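Ecdysteroid-phosphate phosphatase (PDB 3C7T) hydrolyses phosphorylated ecdysteroids, above all ecdysone 22-phosphate, to release the active hormones, and also acts as a protein tyrosine phosphatase. Local coordinates at residues F165-N178 with I194-L206. Residues are numbered along the deposited sequence; the frame is centred on the assembly and turned at random.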
loop_
_atom_site.group_PDB
_atom_site.type_symbol
_atom_site.label_atom_id
_atom_site.label_comp_id
_atom_site.label_asym_id
_atom_site.label_seq_id
_atom_site.Cartn_x
_atom_site.Cartn_y
_atom_site.Cartn_z
ATOM N N PHE A 165 31.393 -1.883 12.772
ATOM C CA PHE A 165 30.147 -1.578 12.077
ATOM C C PHE A 165 29.893 -0.080 12.051
ATOM O O PHE A 165 29.673 0.494 10.975
ATOM C CB PHE A 165 28.954 -2.339 12.682
ATOM C CG PHE A 165 27.626 -1.698 12.399
ATOM C CD1 PHE A 165 27.081 -1.730 11.113
ATOM C CD2 PHE A 165 26.918 -1.056 13.408
ATOM C CE1 PHE A 165 25.854 -1.123 10.844
ATOM C CE2 PHE A 165 25.666 -0.438 13.127
ATOM C CZ PHE A 165 25.164 -0.474 11.853
ATOM N N PHE A 166 29.942 0.562 13.215
ATOM C CA PHE A 166 29.690 1.990 13.249
ATOM C C PHE A 166 30.734 2.825 12.495
ATOM O O PHE A 166 30.423 3.862 11.915
ATOM C CB PHE A 166 29.482 2.480 14.680
ATOM C CG PHE A 166 28.118 2.162 15.227
ATOM C CD1 PHE A 166 26.991 2.785 14.719
ATOM C CD2 PHE A 166 27.969 1.249 16.259
ATOM C CE1 PHE A 166 25.709 2.492 15.225
ATOM C CE2 PHE A 166 26.699 0.946 16.781
ATOM C CZ PHE A 166 25.572 1.570 16.259
ATOM N N LYS A 167 31.971 2.346 12.492
ATOM C CA LYS A 167 33.043 3.017 11.772
ATOM C C LYS A 167 32.786 3.012 10.258
ATOM O O LYS A 167 32.953 4.042 9.603
ATOM C CB LYS A 167 34.386 2.353 12.123
ATOM C CG LYS A 167 35.641 2.962 11.456
ATOM C CD LYS A 167 35.785 4.439 11.753
ATOM C CE LYS A 167 37.139 4.954 11.286
ATOM N NZ LYS A 167 37.249 6.417 11.441
ATOM N N ARG A 168 32.405 1.845 9.730
ATOM C CA ARG A 168 31.950 1.639 8.356
ATOM C C ARG A 168 30.939 2.709 7.964
ATOM O O ARG A 168 31.117 3.436 6.988
ATOM C CB ARG A 168 31.180 0.310 8.263
ATOM C CG ARG A 168 31.967 -0.930 8.006
ATOM C CD ARG A 168 31.207 -1.864 7.093
ATOM N NE ARG A 168 30.243 -2.724 7.777
ATOM C CZ ARG A 168 28.916 -2.649 7.641
ATOM N NH1 ARG A 168 28.359 -1.729 6.862
ATOM N NH2 ARG A 168 28.141 -3.504 8.289
ATOM N N GLY A 169 29.844 2.767 8.724
ATOM C CA GLY A 169 28.730 3.665 8.402
ATOM C C GLY A 169 29.136 5.126 8.401
ATOM O O GLY A 169 28.750 5.898 7.508
ATOM N N GLU A 170 29.905 5.500 9.422
ATOM C CA GLU A 170 30.375 6.864 9.595
ATOM C C GLU A 170 31.331 7.273 8.472
ATOM O O GLU A 170 31.217 8.372 7.944
ATOM C CB GLU A 170 31.053 7.003 10.959
ATOM C CG GLU A 170 31.552 8.417 11.281
ATOM C CD GLU A 170 32.287 8.452 12.602
ATOM O OE1 GLU A 170 31.628 8.293 13.645
ATOM O OE2 GLU A 170 33.522 8.635 12.594
ATOM N N VAL A 171 32.259 6.389 8.105
ATOM C CA VAL A 171 33.186 6.652 6.989
ATOM C C VAL A 171 32.398 6.962 5.720
ATOM O O VAL A 171 32.652 7.978 5.072
ATOM C CB VAL A 171 34.192 5.475 6.770
ATOM C CG1 VAL A 171 34.848 5.521 5.398
ATOM C CG2 VAL A 171 35.255 5.494 7.836
ATOM N N ALA A 172 31.415 6.112 5.397
ATOM C CA ALA A 172 30.635 6.280 4.168
ATOM C C ALA A 172 29.783 7.547 4.213
ATOM O O ALA A 172 29.759 8.308 3.251
ATOM C CB ALA A 172 29.767 5.046 3.902
ATOM N N MET A 173 29.109 7.784 5.336
ATOM C CA MET A 173 28.193 8.917 5.453
ATOM C C MET A 173 28.913 10.257 5.508
ATOM O O MET A 173 28.461 11.229 4.902
ATOM C CB MET A 173 27.292 8.761 6.664
ATOM C CG MET A 173 26.202 7.710 6.467
ATOM S SD MET A 173 25.191 7.516 7.953
ATOM C CE MET A 173 23.822 6.524 7.324
ATOM N N GLN A 174 30.034 10.310 6.221
ATOM C CA GLN A 174 30.832 11.549 6.234
ATOM C C GLN A 174 31.488 11.811 4.889
ATOM O O GLN A 174 31.502 12.948 4.412
ATOM C CB GLN A 174 31.866 11.515 7.347
ATOM C CG GLN A 174 31.252 11.444 8.748
ATOM C CD GLN A 174 32.290 11.639 9.844
ATOM O OE1 GLN A 174 33.489 11.404 9.632
ATOM N NE2 GLN A 174 31.841 12.070 11.015
ATOM N N ALA A 175 32.032 10.766 4.272
ATOM C CA ALA A 175 32.587 10.910 2.929
ATOM C C ALA A 175 31.548 11.474 1.956
ATOM O O ALA A 175 31.835 12.431 1.240
ATOM C CB ALA A 175 33.168 9.603 2.425
ATOM N N ALA A 176 30.336 10.908 1.960
ATOM C CA ALA A 176 29.257 11.366 1.081
ATOM C C ALA A 176 28.911 12.825 1.312
ATOM O O ALA A 176 28.697 13.562 0.351
ATOM C CB ALA A 176 27.990 10.492 1.249
ATOM N N VAL A 177 28.849 13.234 2.580
ATOM C CA VAL A 177 28.482 14.605 2.937
ATOM C C VAL A 177 29.628 15.593 2.608
ATOM O O VAL A 177 29.396 16.701 2.086
ATOM C CB VAL A 177 28.072 14.695 4.424
ATOM C CG1 VAL A 177 28.002 16.136 4.888
ATOM C CG2 VAL A 177 26.720 14.020 4.643
ATOM N N ASN A 178 30.860 15.180 2.902
ATOM C CA ASN A 178 32.040 15.978 2.521
ATOM C C ASN A 178 32.214 16.146 1.012
ATOM O O ASN A 178 32.442 17.270 0.542
ATOM C CB ASN A 178 33.306 15.421 3.165
ATOM C CG ASN A 178 33.369 15.704 4.657
ATOM O OD1 ASN A 178 32.884 16.733 5.128
ATOM N ND2 ASN A 178 33.975 14.796 5.403
ATOM N N ILE A 194 18.616 1.218 11.650
ATOM C CA ILE A 194 19.763 1.834 12.331
ATOM C C ILE A 194 20.362 3.036 11.554
ATOM O O ILE A 194 21.049 3.904 12.134
ATOM C CB ILE A 194 20.829 0.730 12.620
ATOM C CG1 ILE A 194 21.925 1.198 13.591
ATOM C CG2 ILE A 194 21.429 0.177 11.316
ATOM C CD1 ILE A 194 21.411 1.704 14.909
ATOM N N THR A 195 20.087 3.099 10.249
ATOM C CA THR A 195 20.636 4.127 9.360
ATOM C C THR A 195 20.305 5.547 9.818
ATOM O O THR A 195 21.141 6.473 9.697
ATOM C CB THR A 195 20.169 3.906 7.908
ATOM O OG1 THR A 195 20.623 2.624 7.483
ATOM C CG2 THR A 195 20.731 5.003 6.940
ATOM N N LEU A 196 19.090 5.714 10.358
ATOM C CA LEU A 196 18.647 7.017 10.839
ATOM C C LEU A 196 19.527 7.505 11.991
ATOM O O LEU A 196 20.043 8.629 11.937
ATOM C CB LEU A 196 17.162 7.000 11.232
ATOM C CG LEU A 196 16.159 7.110 10.066
ATOM C CD1 LEU A 196 16.196 5.908 9.105
ATOM C CD2 LEU A 196 14.738 7.284 10.628
ATOM N N ASP A 197 19.724 6.661 13.008
ATOM C CA ASP A 197 20.669 6.975 14.102
ATOM C C ASP A 197 22.134 7.093 13.636
ATOM O O ASP A 197 22.894 7.917 14.166
ATOM C CB ASP A 197 20.567 5.956 15.237
ATOM C CG ASP A 197 19.468 6.299 16.237
ATOM O OD1 ASP A 197 18.787 7.335 16.069
ATOM O OD2 ASP A 197 19.301 5.530 17.217
ATOM N N GLN A 198 22.533 6.301 12.641
ATOM C CA GLN A 198 23.888 6.440 12.061
ATOM C C GLN A 198 24.111 7.807 11.403
ATOM O O GLN A 198 25.194 8.443 11.536
ATOM C CB GLN A 198 24.167 5.339 11.046
ATOM C CG GLN A 198 24.373 3.981 11.662
ATOM C CD GLN A 198 24.633 2.953 10.610
ATOM O OE1 GLN A 198 23.714 2.513 9.913
ATOM N NE2 GLN A 198 25.892 2.573 10.463
ATOM N N MET A 199 23.092 8.286 10.699
ATOM C CA MET A 199 23.187 9.586 10.036
ATOM C C MET A 199 23.331 10.718 11.036
ATOM O O MET A 199 24.179 11.606 10.849
ATOM C CB MET A 199 21.977 9.855 9.135
ATOM C CG MET A 199 21.938 11.287 8.640
ATOM S SD MET A 199 20.386 11.828 7.912
ATOM C CE MET A 199 19.261 11.799 9.312
ATOM N N VAL A 200 22.503 10.698 12.075
ATOM C CA VAL A 200 22.550 11.705 13.133
ATOM C C VAL A 200 23.933 11.689 13.792
ATOM O O VAL A 200 24.576 12.731 13.920
ATOM C CB VAL A 200 21.459 11.478 14.207
ATOM C CG1 VAL A 200 21.652 12.443 15.400
ATOM C CG2 VAL A 200 20.060 11.615 13.601
ATOM N N GLY A 201 24.392 10.510 14.205
ATOM C CA GLY A 201 25.733 10.378 14.789
ATOM C C GLY A 201 26.885 10.815 13.899
ATOM O O GLY A 201 27.856 11.397 14.389
ATOM N N ALA A 202 26.798 10.527 12.597
ATOM C CA ALA A 202 27.875 10.867 11.651
ATOM C C ALA A 202 27.940 12.359 11.384
ATOM O O ALA A 202 29.027 12.911 11.252
ATOM C CB ALA A 202 27.711 10.117 10.338
ATOM N N LEU A 203 26.776 13.001 11.317
ATOM C CA LEU A 203 26.702 14.434 11.010
ATOM C C LEU A 203 26.963 15.334 12.216
ATOM O O LEU A 203 27.580 16.398 12.077
ATOM C CB LEU A 203 25.393 14.787 10.292
ATOM C CG LEU A 203 25.435 14.523 8.777
ATOM C CD1 LEU A 203 25.562 13.044 8.453
ATOM C CD2 LEU A 203 24.210 15.092 8.091
ATOM N N HIS A 204 26.527 14.899 13.394
ATOM C CA HIS A 204 26.922 15.571 14.632
ATOM C C HIS A 204 28.440 15.508 14.851
ATOM O O HIS A 204 29.044 16.478 15.333
ATOM C CB HIS A 204 26.152 15.019 15.838
ATOM C CG HIS A 204 24.763 15.571 15.958
ATOM N ND1 HIS A 204 23.793 14.991 16.749
ATOM C CD2 HIS A 204 24.174 16.635 15.363
ATOM C CE1 HIS A 204 22.676 15.690 16.656
ATOM N NE2 HIS A 204 22.877 16.686 15.813
ATOM N N ARG A 205 29.058 14.394 14.459
ATOM C CA ARG A 205 30.516 14.262 14.539
ATOM C C ARG A 205 31.269 15.135 13.524
ATOM O O ARG A 205 32.486 15.332 13.653
ATOM C CB ARG A 205 30.938 12.792 14.450
ATOM C CG ARG A 205 30.783 12.075 15.781
ATOM C CD ARG A 205 30.886 10.576 15.652
ATOM N NE ARG A 205 30.610 9.882 16.922
ATOM C CZ ARG A 205 29.406 9.747 17.476
ATOM N NH1 ARG A 205 28.325 10.269 16.896
ATOM N NH2 ARG A 205 29.284 9.096 18.622
ATOM N N LEU A 206 30.558 15.656 12.524
ATOM C CA LEU A 206 31.145 16.605 11.575
ATOM C C LEU A 206 31.132 18.033 12.118
ATOM O O LEU A 206 31.788 18.919 11.565
ATOM C CB LEU A 206 30.460 16.536 10.204
ATOM C CG LEU A 206 30.726 15.294 9.345
ATOM C CD1 LEU A 206 29.838 15.289 8.106
ATOM C CD2 LEU A 206 32.187 15.192 8.943
HETATM O O HOH W 1 27.718 4.218 11.690
#
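With CG anti to the carbonyl carbon (chi1 -74°) and the chain extended beyond it, M173 reaches across onto helix 194-204 as a knob among T195, Q198, M199 and A202. Its CE presses on T195 CG2 at 3.5 Å, a tight pair, while SD lies 3.5 Å from M199 N. The reciprocal knob is Q198, likewise extended, which enters the hole formed by F165, F166, G169 and M173: CB lies against M173, CG by the F166 ring, and the amide at F165 and G169. There NE2 stands 3.7 Å from G169 CA, a site where a side chain would clash with it, and donates to a water that in turn donates to F166 O. At the other end, Q174 NE2 gives A202 O a nearly straight hydrogen bond (2.9 Å) on a carbonyl lone pair, and CD of Q174 lies on L206 CD2. Cutting Q174 back to an alanine would probably leave A202 O without this donor and L206 CD2 without the amide it lies against. E170 OE1 and R205 NE make only a long, charge-only salt bridge (3.8 Å); Y216 hydrogen-bonds this oxygen and receives R205 in a cation-pi contact. T195 lies beside H192, probably an active-site residue. The axes of segments 165-178 and 194-204 cross at -63° in the histidine phosphatase domain, M173 and T195 meeting F189 of strand 187-191, M199 and L203 packing on strands 5-11 and 230-235.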